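Local coordinates for mnemiopsin 1 (Mnemiopsis leidyi, PDB 5VP3), which emits light when calcium binds, probably through its EF-hand loops, as a calcium-regulated photoprotein of a bioluminescent ctenophore, at residues A[61-64]-A[65-69]; A[83-87]-A[88-92]; A[98-101]-A[102-105]; A[113-117]-A[118-122]. One frame throughout, in Å; residues are numbered along the deposited sequence.

Contact 1: A[61-64]-A[65-69]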
loop_
_atom_site.group_PDB
_atom_site.type_symbol
_atom_site.label_atom_id
_atom_site.label_comp_id
_atom_site.label_asym_id
_atom_site.label_seq_id
_atom_site.Cartn_x
_atom_site.Cartn_y
_atom_site.Cartn_z
ATOM N N ASP A 61 -5.181 3.486 -11.600
ATOM C CA ASP A 61 -5.625 3.920 -12.914
ATOM C C ASP A 61 -6.043 5.385 -12.879
ATOM O O ASP A 61 -5.813 6.114 -13.850
ATOM C CB ASP A 61 -6.751 3.012 -13.432
ATOM C CG ASP A 61 -7.221 3.408 -14.818
ATOM O OD1 ASP A 61 -6.489 3.144 -15.810
ATOM O OD2 ASP A 61 -8.308 4.015 -14.897
ATOM N N ARG A 62 -6.646 5.851 -11.773
ATOM C CA ARG A 62 -6.938 7.288 -11.667
ATOM C C ARG A 62 -5.652 8.111 -11.547
ATOM O O ARG A 62 -5.553 9.224 -12.082
ATOM C CB ARG A 62 -7.860 7.553 -10.472
ATOM C CG ARG A 62 -9.333 7.322 -10.791
ATOM C CD ARG A 62 -10.225 7.720 -9.624
ATOM N NE ARG A 62 -10.093 9.140 -9.284
ATOM C CZ ARG A 62 -10.643 9.709 -8.212
ATOM N NH1 ARG A 62 -11.363 8.982 -7.361
ATOM N NH2 ARG A 62 -10.474 11.007 -7.986
ATOM N N MET A 63 -4.649 7.572 -10.867
ATOM C CA MET A 63 -3.362 8.247 -10.805
ATOM C C MET A 63 -2.834 8.456 -12.217
ATOM O O MET A 63 -2.487 9.579 -12.600
ATOM C CB MET A 63 -2.405 7.412 -9.944
ATOM C CG MET A 63 -1.045 7.999 -9.711
ATOM S SD MET A 63 -1.230 9.475 -8.702
ATOM C CE MET A 63 -0.132 10.593 -9.555
ATOM N N ARG A 64 -2.863 7.389 -13.032
ATOM C CA ARG A 64 -2.417 7.444 -14.427
ATOM C C ARG A 64 -3.113 8.558 -15.196
ATOM O O ARG A 64 -2.484 9.258 -16.001
ATOM C CB ARG A 64 -2.694 6.086 -15.092
ATOM C CG ARG A 64 -2.394 6.003 -16.567
ATOM C CD ARG A 64 -2.748 4.640 -17.137
ATOM N NE ARG A 64 -4.180 4.460 -17.313
ATOM C CZ ARG A 64 -4.876 4.913 -18.357
ATOM N NH1 ARG A 64 -4.279 5.552 -19.344
ATOM N NH2 ARG A 64 -6.187 4.714 -18.407
ATOM N N GLN A 65 -4.413 8.750 -14.950
ATOM C CA GLN A 65 -5.161 9.744 -15.708
ATOM C C GLN A 65 -4.668 11.148 -15.432
ATOM O O GLN A 65 -4.719 11.998 -16.321
ATOM C CB GLN A 65 -6.634 9.664 -15.360
ATOM C CG GLN A 65 -7.319 8.349 -15.765
ATOM C CD GLN A 65 -8.759 8.268 -15.287
ATOM O OE1 GLN A 65 -9.502 9.257 -15.375
ATOM N NE2 GLN A 65 -9.171 7.086 -14.764
ATOM N N LEU A 66 -4.188 11.408 -14.212
ATOM C CA LEU A 66 -3.859 12.754 -13.766
ATOM C C LEU A 66 -2.442 13.172 -14.096
ATOM O O LEU A 66 -2.075 14.301 -13.813
ATOM C CB LEU A 66 -4.049 12.880 -12.274
ATOM C CG LEU A 66 -5.503 12.821 -11.860
ATOM C CD1 LEU A 66 -5.551 12.573 -10.418
ATOM C CD2 LEU A 66 -6.214 14.104 -12.168
ATOM N N VAL A 67 -1.631 12.294 -14.663
ATOM C CA VAL A 67 -0.263 12.617 -15.008
ATOM C C VAL A 67 -0.057 12.148 -16.434
ATOM O O VAL A 67 -0.978 11.629 -17.056
ATOM C CB VAL A 67 0.762 11.962 -14.054
ATOM C CG1 VAL A 67 0.483 12.359 -12.599
ATOM C CG2 VAL A 67 0.758 10.447 -14.193
ATOM N N ASN A 68 1.164 12.303 -16.939
ATOM C CA ASN A 68 1.513 11.795 -18.267
ATOM C C ASN A 68 2.774 10.951 -18.113
ATOM O O ASN A 68 3.882 11.331 -18.506
ATOM C CB ASN A 68 1.663 12.932 -19.266
ATOM C CG ASN A 68 0.319 13.495 -19.686
ATOM O OD1 ASN A 68 -0.499 12.789 -20.288
ATOM N ND2 ASN A 68 0.071 14.752 -19.357
ATOM N N ALA A 69 2.586 9.762 -17.555
ATOM C CA ALA A 69 3.691 8.873 -17.258
ATOM C C ALA A 69 3.978 8.018 -18.469
ATOM O O ALA A 69 3.138 7.840 -19.352
ATOM C CB ALA A 69 3.355 7.996 -16.050
HETATM O O HOH W 1 0.003 8.635 -17.251
#
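Gln65 N bonds to Asp61 O at 3.2 Å in a regular helical step, but one residue on Leu66 N makes its sounder bond to Met63 O, at 3.0 Å, and keeps a weak one to Arg62 O, which marks a final turn that is tightening. The side chains of Asp61, Arg64 and Gln65 meet along the outer flank of this turn. With CG anti to the backbone N (chi1 -179°), the Asp61 carboxylate is swung to where both neighbours reach it, and it divides its oxygens between them. Asp61 OD1 takes both Arg64 NH2, at 3.0 Å, and Arg64 NE, at 3.1 Å, a side-on salt bridge in which both nitrogens approach from one face of the carboxylate while OD1 stays in the guanidinium plane. Asp61 OD2 accepts Gln65 NE2 at 3.2 Å from above the carboxylate plane, the amide turned 61° against it. A long, flexible arginine and a glutamine suit this flank, since each can reach back to one acid. The turn belongs to the last part of helix 53-66, the exiting helix of the EF-hand whose loop, with Asp44 and Glu55 among its ligands, holds a cadmium ion. On the inner side Met63 bends its chain at chi2 and chi3, bringing Met63 CE to within 3.6 Å of Val67 CG1; these apolar groups also pack on Val134 of helix 123-135. Arg62 reaches a salt bridge with Asp156. A water donates to Arg64 O and accepts from Ala69 N at 2.8 Å, tying the last turn to the chain that leaves it.

Contact 2: A[83-87]-A[88-92]; sequences TFFFH and KGVDP
Phe84 and Lys88 run side by side and point the same way, the lysine's aliphatic chain lying against the ring. Lys88 CG sits over a face of the ring, and Lys88 CE comes within 3.6 Å of Phe84 CE2. A bend at chi2 (-90°) keeps the chain close to the ring, and its methylene groups let a basic residue be buried here, with NZ carried on to Asn105 OD1 and Trp190 O. Phe85 turns to another side of the helix: Val90 CG2 lies at the edge of its ring and 4.1 Å from Phe85 CB. The Phe86 ring crosses Pro92 obliquely, Phe86 CE1 3.8 Å from Pro92 CD, while Val90 O stands at the ring edge. The backbone beneath is a Schellman motif. Gly89 N bonds to Phe86 O, and Val90 N bonds to Phe85 O at 2.9 Å. Gly89 has a phi of 103°, where a side chain would press on the preceding carbonyl oxygen, so glycine fits the position. The motif ends helix 71-87 and turns the chain toward strand 96-97. Phe85 and Val90 face Met53 of helix 53-66, Phe84 packs on Ile124 and Leu127 of helix 123-135, and His87 and Lys88 touch Phe108 of helix 101-117.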
loop_
_atom_site.group_PDB
_atom_site.type_symbol
_atom_site.label_atom_id
_atom_site.label_comp_id
_atom_site.label_asym_id
_atom_site.label_seq_id
_atom_site.Cartn_x
_atom_site.Cartn_y
_atom_site.Cartn_z
ATOM N N THR A 83 1.067 -6.932 -7.041
ATOM C CA THR A 83 1.844 -7.753 -6.125
ATOM C C THR A 83 1.531 -7.369 -4.694
ATOM O O THR A 83 1.332 -8.234 -3.829
ATOM C CB THR A 83 3.336 -7.572 -6.400
ATOM O OG1 THR A 83 3.646 -7.979 -7.733
ATOM C CG2 THR A 83 4.167 -8.380 -5.413
ATOM N N PHE A 84 1.499 -6.064 -4.428
ATOM C CA PHE A 84 1.230 -5.571 -3.087
ATOM C C PHE A 84 -0.103 -6.093 -2.578
ATOM O O PHE A 84 -0.179 -6.651 -1.477
ATOM C CB PHE A 84 1.253 -4.041 -3.077
ATOM C CG PHE A 84 1.206 -3.438 -1.689
ATOM C CD1 PHE A 84 2.313 -3.466 -0.874
ATOM C CD2 PHE A 84 0.062 -2.815 -1.237
ATOM C CE1 PHE A 84 2.280 -2.886 0.371
ATOM C CE2 PHE A 84 0.005 -2.227 0.011
ATOM C CZ PHE A 84 1.105 -2.261 0.829
ATOM N N PHE A 85 -1.164 -5.964 -3.370
ATOM C CA PHE A 85 -2.460 -6.334 -2.812
ATOM C C PHE A 85 -2.665 -7.843 -2.798
ATOM O O PHE A 85 -3.299 -8.366 -1.880
ATOM C CB PHE A 85 -3.587 -5.566 -3.524
ATOM C CG PHE A 85 -3.728 -4.169 -2.996
ATOM C CD1 PHE A 85 -4.476 -3.938 -1.858
ATOM C CD2 PHE A 85 -3.020 -3.126 -3.558
ATOM C CE1 PHE A 85 -4.577 -2.675 -1.319
ATOM C CE2 PHE A 85 -3.120 -1.844 -3.033
ATOM C CZ PHE A 85 -3.896 -1.630 -1.890
ATOM N N PHE A 86 -2.055 -8.573 -3.722
ATOM C CA PHE A 86 -2.013 -10.028 -3.596
ATOM C C PHE A 86 -1.390 -10.443 -2.272
ATOM O O PHE A 86 -1.877 -11.356 -1.593
ATOM C CB PHE A 86 -1.216 -10.613 -4.767
ATOM C CG PHE A 86 -1.223 -12.107 -4.840
ATOM C CD1 PHE A 86 -2.399 -12.828 -4.693
ATOM C CD2 PHE A 86 -0.042 -12.793 -5.127
ATOM C CE1 PHE A 86 -2.391 -14.213 -4.792
ATOM C CE2 PHE A 86 -0.025 -14.161 -5.238
ATOM C CZ PHE A 86 -1.199 -14.881 -5.056
ATOM N N HIS A 87 -0.291 -9.809 -1.895
ATOM C CA HIS A 87 0.331 -10.178 -0.633
ATOM C C HIS A 87 -0.429 -9.630 0.571
ATOM O O HIS A 87 -0.237 -10.134 1.693
ATOM C CB HIS A 87 1.781 -9.715 -0.641
ATOM C CG HIS A 87 2.682 -10.624 -1.407
ATOM N ND1 HIS A 87 3.654 -11.388 -0.797
ATOM C CD2 HIS A 87 2.739 -10.920 -2.728
ATOM C CE1 HIS A 87 4.278 -12.110 -1.716
ATOM N NE2 HIS A 87 3.750 -11.835 -2.894
ATOM N N LYS A 88 -1.301 -8.628 0.358
ATOM C CA LYS A 88 -2.267 -8.187 1.364
ATOM C C LYS A 88 -3.494 -9.070 1.425
ATOM O O LYS A 88 -4.406 -8.742 2.170
ATOM C CB LYS A 88 -2.763 -6.761 1.080
ATOM C CG LYS A 88 -1.774 -5.612 1.389
ATOM C CD LYS A 88 -1.902 -5.106 2.786
ATOM C CE LYS A 88 -1.690 -3.598 2.847
ATOM N NZ LYS A 88 -1.196 -3.197 4.175
ATOM N N GLY A 89 -3.560 -10.146 0.647
ATOM C CA GLY A 89 -4.652 -11.103 0.738
ATOM C C GLY A 89 -5.709 -11.005 -0.338
ATOM O O GLY A 89 -6.641 -11.813 -0.327
ATOM N N VAL A 90 -5.598 -10.058 -1.270
ATOM C CA VAL A 90 -6.594 -9.933 -2.330
ATOM C C VAL A 90 -6.295 -10.970 -3.392
ATOM O O VAL A 90 -5.485 -10.744 -4.298
ATOM C CB VAL A 90 -6.628 -8.520 -2.929
ATOM C CG1 VAL A 90 -7.788 -8.373 -3.910
ATOM C CG2 VAL A 90 -6.781 -7.509 -1.816
ATOM N N ASP A 91 -6.914 -12.128 -3.259
ATOM C CA ASP A 91 -6.823 -13.144 -4.298
ATOM C C ASP A 91 -7.370 -12.610 -5.620
ATOM O O ASP A 91 -8.447 -12.004 -5.639
ATOM C CB ASP A 91 -7.610 -14.374 -3.878
ATOM C CG ASP A 91 -7.254 -15.559 -4.704
ATOM O OD1 ASP A 91 -6.156 -16.096 -4.452
ATOM O OD2 ASP A 91 -8.037 -15.895 -5.626
ATOM N N PRO A 92 -6.677 -12.809 -6.743
ATOM C CA PRO A 92 -7.186 -12.232 -8.010
ATOM C C PRO A 92 -8.458 -12.893 -8.484
ATOM O O PRO A 92 -9.146 -12.342 -9.359
ATOM C CB PRO A 92 -6.030 -12.447 -9.011
ATOM C CG PRO A 92 -5.243 -13.631 -8.447
ATOM C CD PRO A 92 -5.455 -13.609 -6.920
#

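Contact 3: A[98-101]-A[102-105]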
loop_
_atom_site.group_PDB
_atom_site.type_symbol
_atom_site.label_atom_id
_atom_site.label_comp_id
_atom_site.label_asym_id
_atom_site.label_seq_id
_atom_site.Cartn_x
_atom_site.Cartn_y
_atom_site.Cartn_z
ATOM N N ARG A 98 -14.387 -8.638 4.012
ATOM C CA ARG A 98 -14.186 -7.623 5.048
ATOM C C ARG A 98 -13.707 -8.246 6.352
ATOM O O ARG A 98 -12.812 -7.711 7.020
ATOM C CB ARG A 98 -15.497 -6.865 5.258
ATOM C CG ARG A 98 -15.384 -5.486 5.887
ATOM C CD ARG A 98 -16.697 -4.738 5.730
ATOM N NE ARG A 98 -16.597 -3.362 6.182
ATOM C CZ ARG A 98 -16.522 -3.017 7.459
ATOM N NH1 ARG A 98 -16.543 -3.957 8.410
ATOM N NH2 ARG A 98 -16.404 -1.737 7.785
ATOM N N GLU A 99 -14.278 -9.388 6.727
ATOM C CA GLU A 99 -14.015 -9.988 8.035
ATOM C C GLU A 99 -12.608 -10.555 8.153
ATOM O O GLU A 99 -12.141 -10.810 9.275
ATOM C CB GLU A 99 -15.057 -11.087 8.317
ATOM C CG GLU A 99 -15.285 -12.026 7.137
ATOM C CD GLU A 99 -16.536 -11.696 6.273
ATOM O OE1 GLU A 99 -16.860 -10.499 5.976
ATOM O OE2 GLU A 99 -17.192 -12.682 5.874
ATOM N N ASP A 100 -11.905 -10.706 7.041
ATOM C CA ASP A 100 -10.514 -11.126 7.025
ATOM C C ASP A 100 -9.538 -9.977 6.784
ATOM O O ASP A 100 -8.322 -10.210 6.683
ATOM C CB ASP A 100 -10.309 -12.170 5.935
ATOM C CG ASP A 100 -10.931 -13.521 6.285
ATOM O OD1 ASP A 100 -10.921 -13.883 7.472
ATOM O OD2 ASP A 100 -11.403 -14.207 5.353
ATOM N N TRP A 101 -10.026 -8.754 6.654
ATOM C CA TRP A 101 -9.150 -7.678 6.192
ATOM C C TRP A 101 -8.116 -7.315 7.237
ATOM O O TRP A 101 -6.938 -7.153 6.912
ATOM C CB TRP A 101 -9.972 -6.463 5.822
ATOM C CG TRP A 101 -9.191 -5.194 5.440
ATOM C CD1 TRP A 101 -9.271 -3.999 6.062
ATOM C CD2 TRP A 101 -8.306 -5.002 4.325
ATOM N NE1 TRP A 101 -8.491 -3.068 5.424
ATOM C CE2 TRP A 101 -7.890 -3.658 4.351
ATOM C CE3 TRP A 101 -7.821 -5.831 3.314
ATOM C CZ2 TRP A 101 -7.013 -3.124 3.408
ATOM C CZ3 TRP A 101 -6.934 -5.296 2.384
ATOM C CH2 TRP A 101 -6.549 -3.952 2.433
ATOM N N VAL A 102 -8.539 -7.137 8.494
ATOM C CA VAL A 102 -7.586 -6.767 9.551
ATOM C C VAL A 102 -6.500 -7.812 9.647
ATOM O O VAL A 102 -5.300 -7.499 9.705
ATOM C CB VAL A 102 -8.303 -6.601 10.907
ATOM C CG1 VAL A 102 -7.301 -6.285 12.012
ATOM C CG2 VAL A 102 -9.380 -5.512 10.835
ATOM N N GLU A 103 -6.909 -9.076 9.657
ATOM C CA GLU A 103 -5.954 -10.162 9.782
ATOM C C GLU A 103 -5.014 -10.197 8.586
ATOM O O GLU A 103 -3.802 -10.403 8.746
ATOM C CB GLU A 103 -6.696 -11.494 9.892
ATOM C CG GLU A 103 -5.734 -12.651 10.073
ATOM C CD GLU A 103 -6.413 -13.999 10.274
ATOM O OE1 GLU A 103 -7.666 -14.079 10.255
ATOM O OE2 GLU A 103 -5.661 -14.981 10.419
ATOM N N ALA A 104 -5.560 -10.009 7.380
ATOM C CA ALA A 104 -4.720 -9.984 6.181
ATOM C C ALA A 104 -3.654 -8.901 6.301
ATOM O O ALA A 104 -2.486 -9.128 5.967
ATOM C CB ALA A 104 -5.584 -9.754 4.939
ATOM N N ASN A 105 -4.025 -7.733 6.854
ATOM C CA ASN A 105 -3.057 -6.657 7.028
ATOM C C ASN A 105 -1.995 -7.004 8.039
ATOM O O ASN A 105 -0.828 -6.669 7.843
ATOM C CB ASN A 105 -3.761 -5.382 7.431
ATOM C CG ASN A 105 -4.173 -4.585 6.236
ATOM O OD1 ASN A 105 -3.394 -3.797 5.699
ATOM N ND2 ASN A 105 -5.394 -4.789 5.793
HETATM O O HOH W 2 -11.326 -7.871 9.191
HETATM O O HOH W 3 -9.684 -9.822 10.301
HETATM O O HOH W 4 -9.946 -12.979 10.137
#
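Trp101 O is gripped twice by Asn105, by the backbone N at 3.0 Å and by the side-chain ND2, also at 3.0 Å, the two donors arriving from opposite faces of the carbonyl plane. This is the first turn of helix 101-117, which follows strand 96-97 of the small two-stranded sheet formed with strand 50-51 of an EF-hand loop. Asn105 suits the place because its short amide can fold back on its own helix. Asn105 ND2 lies 3.1 Å above the indole plane of Trp101, over its centre, with the amide standing almost upright on the ring (84° between planes). The indole, a broad buried plate, meets Phe40 edge-to-face and touches Leu96. Ala104 bonds through its N to Asp100 O at 2.9 Å; its small side chain suits a tight place, with Ala104 CB 3.3 Å from Asp100 O and also touching Leu96. Two waters extend the helical pattern backward: one joins Arg98 O to Val102 N, the other Glu99 O to Glu103 N. The acids of Asp100 and Glu103 lie near one another, a closeness that probably costs some electrostatic energy, although Glu103 OE2 bonds to Tyr11 OH. Asp100 OD1 and Glu103 OE1 stand 4.3 Å apart, with a water within bonding distance of both oxygens.

Contact 4: A[113-117]-A[118-122]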
loop_
_atom_site.group_PDB
_atom_site.type_symbol
_atom_site.label_atom_id
_atom_site.label_comp_id
_atom_site.label_asym_id
_atom_site.label_seq_id
_atom_site.Cartn_x
_atom_site.Cartn_y
_atom_site.Cartn_z
ATOM N N ARG A 113 8.335 -7.865 7.973
ATOM C CA ARG A 113 9.406 -7.962 8.971
ATOM C C ARG A 113 10.330 -9.157 8.705
ATOM O O ARG A 113 11.549 -9.072 8.911
ATOM C CB ARG A 113 8.808 -8.051 10.381
ATOM C CG ARG A 113 8.230 -6.679 10.867
ATOM C CD ARG A 113 7.776 -6.721 12.324
ATOM N NE ARG A 113 6.704 -7.700 12.575
ATOM C CZ ARG A 113 5.403 -7.406 12.685
ATOM N NH1 ARG A 113 4.958 -6.155 12.567
ATOM N NH2 ARG A 113 4.529 -8.374 12.929
ATOM N N GLU A 114 9.767 -10.280 8.252
ATOM C CA GLU A 114 10.561 -11.483 7.971
ATOM C C GLU A 114 11.480 -11.226 6.787
ATOM O O GLU A 114 12.677 -11.513 6.833
ATOM C CB GLU A 114 9.597 -12.650 7.702
ATOM C CG GLU A 114 10.211 -14.028 7.478
ATOM C CD GLU A 114 10.992 -14.531 8.688
ATOM O OE1 GLU A 114 10.598 -14.211 9.822
ATOM O OE2 GLU A 114 12.004 -15.236 8.504
ATOM N N ARG A 115 10.943 -10.607 5.774
ATOM C CA ARG A 115 11.712 -10.163 4.653
ATOM C C ARG A 115 12.847 -9.243 5.050
ATOM O O ARG A 115 13.908 -9.396 4.585
ATOM C CB ARG A 115 10.840 -9.473 3.642
ATOM C CG ARG A 115 10.128 -10.346 2.648
ATOM C CD ARG A 115 9.179 -9.545 1.773
ATOM N NE ARG A 115 8.065 -10.368 1.529
ATOM C CZ ARG A 115 6.846 -10.134 1.888
ATOM N NH1 ARG A 115 6.487 -9.038 2.424
ATOM N NH2 ARG A 115 5.991 -11.050 1.637
ATOM N N GLU A 116 12.594 -8.291 5.908
ATOM C CA GLU A 116 13.612 -7.393 6.344
ATOM C C GLU A 116 14.738 -8.146 6.984
ATOM O O GLU A 116 15.854 -7.974 6.650
ATOM C CB GLU A 116 13.112 -6.392 7.359
ATOM C CG GLU A 116 12.349 -5.255 6.817
ATOM C CD GLU A 116 11.728 -4.433 7.896
ATOM O OE1 GLU A 116 11.438 -4.946 8.939
ATOM O OE2 GLU A 116 11.518 -3.286 7.688
ATOM N N ARG A 117 14.395 -8.985 7.919
ATOM C CA ARG A 117 15.370 -9.739 8.633
ATOM C C ARG A 117 16.180 -10.616 7.698
ATOM O O ARG A 117 17.295 -10.858 7.925
ATOM C CB ARG A 117 14.737 -10.505 9.788
ATOM C CG ARG A 117 14.522 -11.961 9.586
ATOM C CD ARG A 117 14.271 -12.687 10.867
ATOM N NE ARG A 117 15.460 -12.923 11.593
ATOM C CZ ARG A 117 15.483 -13.398 12.813
ATOM N NH1 ARG A 117 14.378 -13.678 13.426
ATOM N NH2 ARG A 117 16.621 -13.596 13.415
ATOM N N ARG A 118 15.600 -11.016 6.603
ATOM C CA ARG A 118 16.257 -11.881 5.674
ATOM C C ARG A 118 16.906 -11.171 4.531
ATOM O O ARG A 118 17.431 -11.792 3.685
ATOM C CB ARG A 118 15.296 -12.878 5.141
ATOM C CG ARG A 118 14.972 -13.963 6.088
ATOM C CD ARG A 118 13.909 -14.868 5.561
ATOM N NE ARG A 118 13.663 -15.870 6.549
ATOM C CZ ARG A 118 14.275 -17.032 6.582
ATOM N NH1 ARG A 118 15.111 -17.342 5.657
ATOM N NH2 ARG A 118 14.027 -17.886 7.525
ATOM N N GLY A 119 16.884 -9.860 4.532
ATOM C CA GLY A 119 17.511 -9.107 3.464
ATOM C C GLY A 119 16.809 -9.229 2.141
ATOM O O GLY A 119 17.407 -8.946 1.101
ATOM N N GLU A 120 15.575 -9.673 2.149
ATOM C CA GLU A 120 14.778 -9.757 0.940
ATOM C C GLU A 120 14.082 -8.428 0.681
ATOM O O GLU A 120 13.905 -7.627 1.594
ATOM C CB GLU A 120 13.756 -10.893 1.069
ATOM C CG GLU A 120 14.408 -12.302 1.050
ATOM C CD GLU A 120 13.475 -13.398 1.546
ATOM O OE1 GLU A 120 12.250 -13.139 1.631
ATOM O OE2 GLU A 120 13.958 -14.520 1.844
ATOM N N PRO A 121 13.664 -8.160 -0.555
ATOM C CA PRO A 121 13.117 -6.824 -0.876
ATOM C C PRO A 121 11.755 -6.583 -0.237
ATOM O O PRO A 121 10.903 -7.475 -0.200
ATOM C CB PRO A 121 13.004 -6.843 -2.407
ATOM C CG PRO A 121 13.933 -7.924 -2.849
ATOM C CD PRO A 121 13.882 -8.973 -1.763
ATOM N N SER A 122 11.567 -5.369 0.266
ATOM C CA SER A 122 10.297 -4.952 0.861
ATOM C C SER A 122 9.257 -4.731 -0.227
ATOM O O SER A 122 9.537 -4.118 -1.263
ATOM C CB SER A 122 10.460 -3.654 1.645
ATOM O OG SER A 122 9.196 -2.996 1.854
#
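Glu114 meets Arg118 in a salt bridge near the end of helix 101-117. Its chain leaves with CG anti to the backbone N and bends at chi2 (62°), which carries Glu114 OE2 to 2.6 Å from Arg118 NE. The bond is nearly straight, at 173°; it uses the anti lone pair of OE2 and lies in the guanidinium plane, at the edge of that group. Arg118 runs extended from CG to NE, out alongside Glu114, a reach for which arginine is well suited, and its backbone N also bonds to Glu114 O. The other carboxylate oxygen of Glu114, OE1, takes Asn19 ND2. Next comes Arg115, whose carbonyl O receives Glu120 N at 3.0 Å. The aliphatic part of Arg115 crosses Glu120 at about a right angle, with Arg115 CG 3.7 Å from Glu120 OE1, and Arg115 CD comes within 3.3 Å of Pro121 O. The guanidinium group itself goes to Glu112 in a salt bridge and lies against Tyr13 in a cation-pi contact. Glu116 contributes its carbonyl O, which Gly119 N meets at 3.0 Å. Gly119 has a positive phi (69°), a backbone shape that favours glycine over residues with a side chain. Together with the bonds from Gly119 and Glu120 back into the last turn, it forms a Schellman motif that ends the helix, and Ser122 then serves as N-cap of helix 123-135.

How the contacts relate
Contact 3 is buried and contact 2 partly so, and both lie nearer the middle of the chain; contacts 1 and 4, each about 17 Å from its centre, have more exposed residues and are held by ion pairs, although Glu114 itself is buried. Contacts 2 and 4 both end a helix with a Schellman glycine, yet the first surrounds it with aromatic rings and the second with charged side chains. Contacts 3 and 4 occupy the start and finish of helix 101-117. Lys88 NZ probably bonds to Asn105 OD1, at 2.7 Å, joining contacts 2 and 3, while contact 4 reaches contact 2 through packing of Arg115 on His87. Contact 1 stands apart, on the opposite side of the chain's centre from contacts 3 and 4.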